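Local coordinates for flagellar assembly protein FliH (Salmonella typhimurium, PDB 5B0O) that is needed for assembly and regrowth of the bacterial flagellum, as a cytoplasmic component of flagellar protein export, at residues P104-K112 against D121-Q129. Numbering follows the deposited sequence.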
loop_
_atom_site.group_PDB
_atom_site.type_symbol
_atom_site.label_atom_id
_atom_site.label_comp_id
_atom_site.label_asym_id
_atom_site.label_seq_id
_atom_site.Cartn_x
_atom_site.Cartn_y
_atom_site.Cartn_z
ATOM N N PRO E 104 2.459 -41.052 0.361
ATOM C CA PRO E 104 3.878 -40.994 0.001
ATOM C C PRO E 104 4.407 -39.567 -0.093
ATOM O O PRO E 104 5.616 -39.359 0.016
ATOM C CB PRO E 104 3.907 -41.657 -1.374
ATOM C CG PRO E 104 2.546 -41.429 -1.927
ATOM C CD PRO E 104 1.618 -41.509 -0.759
ATOM N N THR E 105 3.516 -38.600 -0.283
ATOM C CA THR E 105 3.944 -37.235 -0.562
ATOM C C THR E 105 4.023 -36.345 0.671
ATOM O O THR E 105 4.335 -35.167 0.570
ATOM C CB THR E 105 3.039 -36.572 -1.601
ATOM O OG1 THR E 105 1.829 -36.144 -0.972
ATOM C CG2 THR E 105 2.711 -37.552 -2.701
ATOM N N LEU E 106 3.730 -36.897 1.837
ATOM C CA LEU E 106 3.902 -36.120 3.053
ATOM C C LEU E 106 5.314 -36.340 3.565
ATOM O O LEU E 106 5.833 -37.451 3.518
ATOM C CB LEU E 106 2.855 -36.486 4.116
ATOM C CG LEU E 106 1.380 -36.330 3.723
ATOM C CD1 LEU E 106 0.460 -36.779 4.843
ATOM C CD2 LEU E 106 1.054 -34.899 3.313
ATOM N N HIS E 107 5.954 -35.277 4.022
ATOM C CA HIS E 107 7.270 -35.415 4.617
ATOM C C HIS E 107 7.139 -35.883 6.059
ATOM O O HIS E 107 6.108 -35.677 6.698
ATOM C CB HIS E 107 8.045 -34.103 4.543
ATOM C CG HIS E 107 8.159 -33.544 3.159
ATOM N ND1 HIS E 107 7.129 -32.854 2.549
ATOM C CD2 HIS E 107 9.172 -33.567 2.267
ATOM C CE1 HIS E 107 7.509 -32.481 1.344
ATOM N NE2 HIS E 107 8.745 -32.899 1.143
ATOM N N HIS E 108 8.186 -36.532 6.553
ATOM C CA HIS E 108 8.218 -37.045 7.917
ATOM C C HIS E 108 7.929 -35.939 8.926
ATOM O O HIS E 108 8.390 -34.817 8.762
ATOM C CB HIS E 108 9.595 -37.651 8.214
ATOM C CG HIS E 108 10.025 -38.703 7.241
ATOM N ND1 HIS E 108 10.133 -38.472 5.886
ATOM C CD2 HIS E 108 10.398 -39.992 7.432
ATOM C CE1 HIS E 108 10.542 -39.575 5.284
ATOM N NE2 HIS E 108 10.709 -40.512 6.202
ATOM N N GLY E 109 7.162 -36.250 9.967
ATOM C CA GLY E 109 6.932 -35.307 11.049
ATOM C C GLY E 109 5.762 -34.378 10.793
ATOM O O GLY E 109 5.589 -33.374 11.485
ATOM N N GLY E 110 4.943 -34.738 9.808
ATOM C CA GLY E 110 3.810 -33.928 9.399
ATOM C C GLY E 110 2.680 -34.782 8.860
ATOM O O GLY E 110 2.902 -35.921 8.449
ATOM N N CYS E 111 1.471 -34.230 8.855
ATOM C CA CYS E 111 0.281 -35.005 8.535
ATOM C C CYS E 111 -0.848 -34.138 7.998
ATOM O O CYS E 111 -0.800 -32.910 8.074
ATOM C CB CYS E 111 -0.211 -35.710 9.786
ATOM S SG CYS E 111 -0.699 -34.548 11.061
ATOM N N LYS E 112 -1.854 -34.783 7.425
ATOM C CA LYS E 112 -3.078 -34.093 7.050
ATOM C C LYS E 112 -4.278 -34.947 7.422
ATOM O O LYS E 112 -4.240 -36.165 7.281
ATOM C CB LYS E 112 -3.117 -33.789 5.548
ATOM C CG LYS E 112 -2.052 -32.827 5.048
ATOM C CD LYS E 112 -2.285 -32.494 3.579
ATOM C CE LYS E 112 -1.042 -31.908 2.934
ATOM N NZ LYS E 112 -1.363 -31.249 1.644
ATOM N N ASP E 121 -4.428 -29.270 7.904
ATOM C CA ASP E 121 -3.169 -29.546 7.234
ATOM C C ASP E 121 -1.990 -29.280 8.147
ATOM O O ASP E 121 -1.590 -28.136 8.343
ATOM C CB ASP E 121 -3.057 -28.679 5.980
ATOM C CG ASP E 121 -1.758 -28.889 5.236
ATOM O OD1 ASP E 121 -1.076 -29.903 5.471
ATOM O OD2 ASP E 121 -1.418 -28.037 4.398
ATOM N N ALA E 122 -1.421 -30.368 8.663
ATOM C CA ALA E 122 -0.223 -30.337 9.497
ATOM C C ALA E 122 1.072 -30.672 8.742
ATOM O O ALA E 122 2.106 -30.904 9.357
ATOM C CB ALA E 122 -0.391 -31.200 10.718
ATOM N N SER E 123 0.992 -30.777 7.420
ATOM C CA SER E 123 2.160 -31.062 6.580
ATOM C C SER E 123 3.295 -30.051 6.761
ATOM O O SER E 123 3.050 -28.856 6.901
ATOM C CB SER E 123 1.748 -31.102 5.104
ATOM O OG SER E 123 1.435 -29.807 4.615
ATOM N N VAL E 124 4.538 -30.530 6.760
ATOM C CA VAL E 124 5.692 -29.629 6.823
ATOM C C VAL E 124 5.858 -28.901 5.500
ATOM O O VAL E 124 6.591 -27.924 5.408
ATOM C CB VAL E 124 7.026 -30.353 7.168
ATOM C CG1 VAL E 124 6.965 -30.993 8.550
ATOM C CG2 VAL E 124 7.377 -31.377 6.107
ATOM N N ALA E 125 5.177 -29.396 4.475
ATOM C CA ALA E 125 5.219 -28.789 3.155
ATOM C C ALA E 125 4.553 -27.418 3.190
ATOM O O ALA E 125 5.054 -26.450 2.621
ATOM C CB ALA E 125 4.519 -29.689 2.154
ATOM N N THR E 126 3.402 -27.351 3.845
ATOM C CA THR E 126 2.668 -26.106 3.957
ATOM C C THR E 126 3.307 -25.194 5.001
ATOM O O THR E 126 3.309 -23.981 4.842
ATOM C CB THR E 126 1.183 -26.371 4.238
ATOM O OG1 THR E 126 0.590 -26.959 3.073
ATOM C CG2 THR E 126 0.450 -25.093 4.560
ATOM N N ARG E 127 3.888 -25.768 6.048
ATOM C CA ARG E 127 4.602 -24.954 7.032
ATOM C C ARG E 127 5.822 -24.254 6.434
ATOM O O ARG E 127 6.249 -23.223 6.940
ATOM C CB ARG E 127 5.037 -25.795 8.222
ATOM C CG ARG E 127 3.932 -26.583 8.866
ATOM C CD ARG E 127 4.526 -27.472 9.930
ATOM N NE ARG E 127 3.521 -28.125 10.754
ATOM C CZ ARG E 127 3.800 -29.088 11.622
ATOM N NH1 ARG E 127 5.050 -29.506 11.762
ATOM N NH2 ARG E 127 2.832 -29.640 12.342
ATOM N N TRP E 128 6.386 -24.826 5.371
ATOM C CA TRP E 128 7.514 -24.221 4.677
ATOM C C TRP E 128 7.033 -23.001 3.911
ATOM O O TRP E 128 7.657 -21.940 3.945
ATOM C CB TRP E 128 8.142 -25.215 3.700
ATOM C CG TRP E 128 9.375 -24.704 3.004
ATOM C CD1 TRP E 128 9.499 -24.387 1.690
ATOM C CD2 TRP E 128 10.654 -24.461 3.597
ATOM N NE1 TRP E 128 10.778 -23.960 1.421
ATOM C CE2 TRP E 128 11.507 -23.996 2.578
ATOM C CE3 TRP E 128 11.160 -24.591 4.891
ATOM C CZ2 TRP E 128 12.837 -23.661 2.816
ATOM C CZ3 TRP E 128 12.479 -24.257 5.125
ATOM C CH2 TRP E 128 13.303 -23.797 4.096
ATOM N N GLN E 129 5.922 -23.164 3.206
ATOM C CA GLN E 129 5.322 -22.052 2.495
ATOM C C GLN E 129 5.044 -20.906 3.462
ATOM O O GLN E 129 5.440 -19.769 3.219
ATOM C CB GLN E 129 4.040 -22.506 1.820
ATOM C CG GLN E 129 3.137 -21.387 1.391
ATOM C CD GLN E 129 1.929 -21.911 0.675
ATOM O OE1 GLN E 129 0.975 -22.364 1.301
ATOM N NE2 GLN E 129 1.967 -21.874 -0.649
#
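A chi1 of 179° swings the Asp121 carboxylate away from its own backbone N, and Lys112, extended past CG, runs alongside it, CG, CD and CE all near Asp121 OD1. Lys112 NZ, 4.1 Å from Asp121 OD1, is beyond a salt bridge, so any attraction is probably loose. That carboxylate also organises the start of helix 124-135. Asp121 OD1 accepts from Ser123 N in an Asx turn and from Ser123 OG (2.7 Å), Asp121 OD2 takes the Thr126 hydroxyl through its syn lone pair, and Ser123 OG, at the N-cap, accepts from Thr126 N. Two weak backbone bonds, Cys111 N to Ala122 O (3.4 Å) and Ala122 N to Cys111 O, continue the antiparallel pairing beyond Lys112 and Asp121. Farther on, Val124 CG2 packs against His107 CB where the type II turn 107-110 bends the loop, and Ala125 CB approaches the imidazole. Cys111 SG touches Ala122 CB. Val124 packs on Val43 of the second FliH subunit, where Arg127 NH1 hydrogen-bonds to Val43 O. In this C-terminal part of FliH the contact joins the loop entering strand 112-114, with Cys111 against Leu75, Val77 and helix 53-63, to the junction of helix 124-135 with strand 119-121, whose Asp121 pairs antiparallel with a strand of another protein.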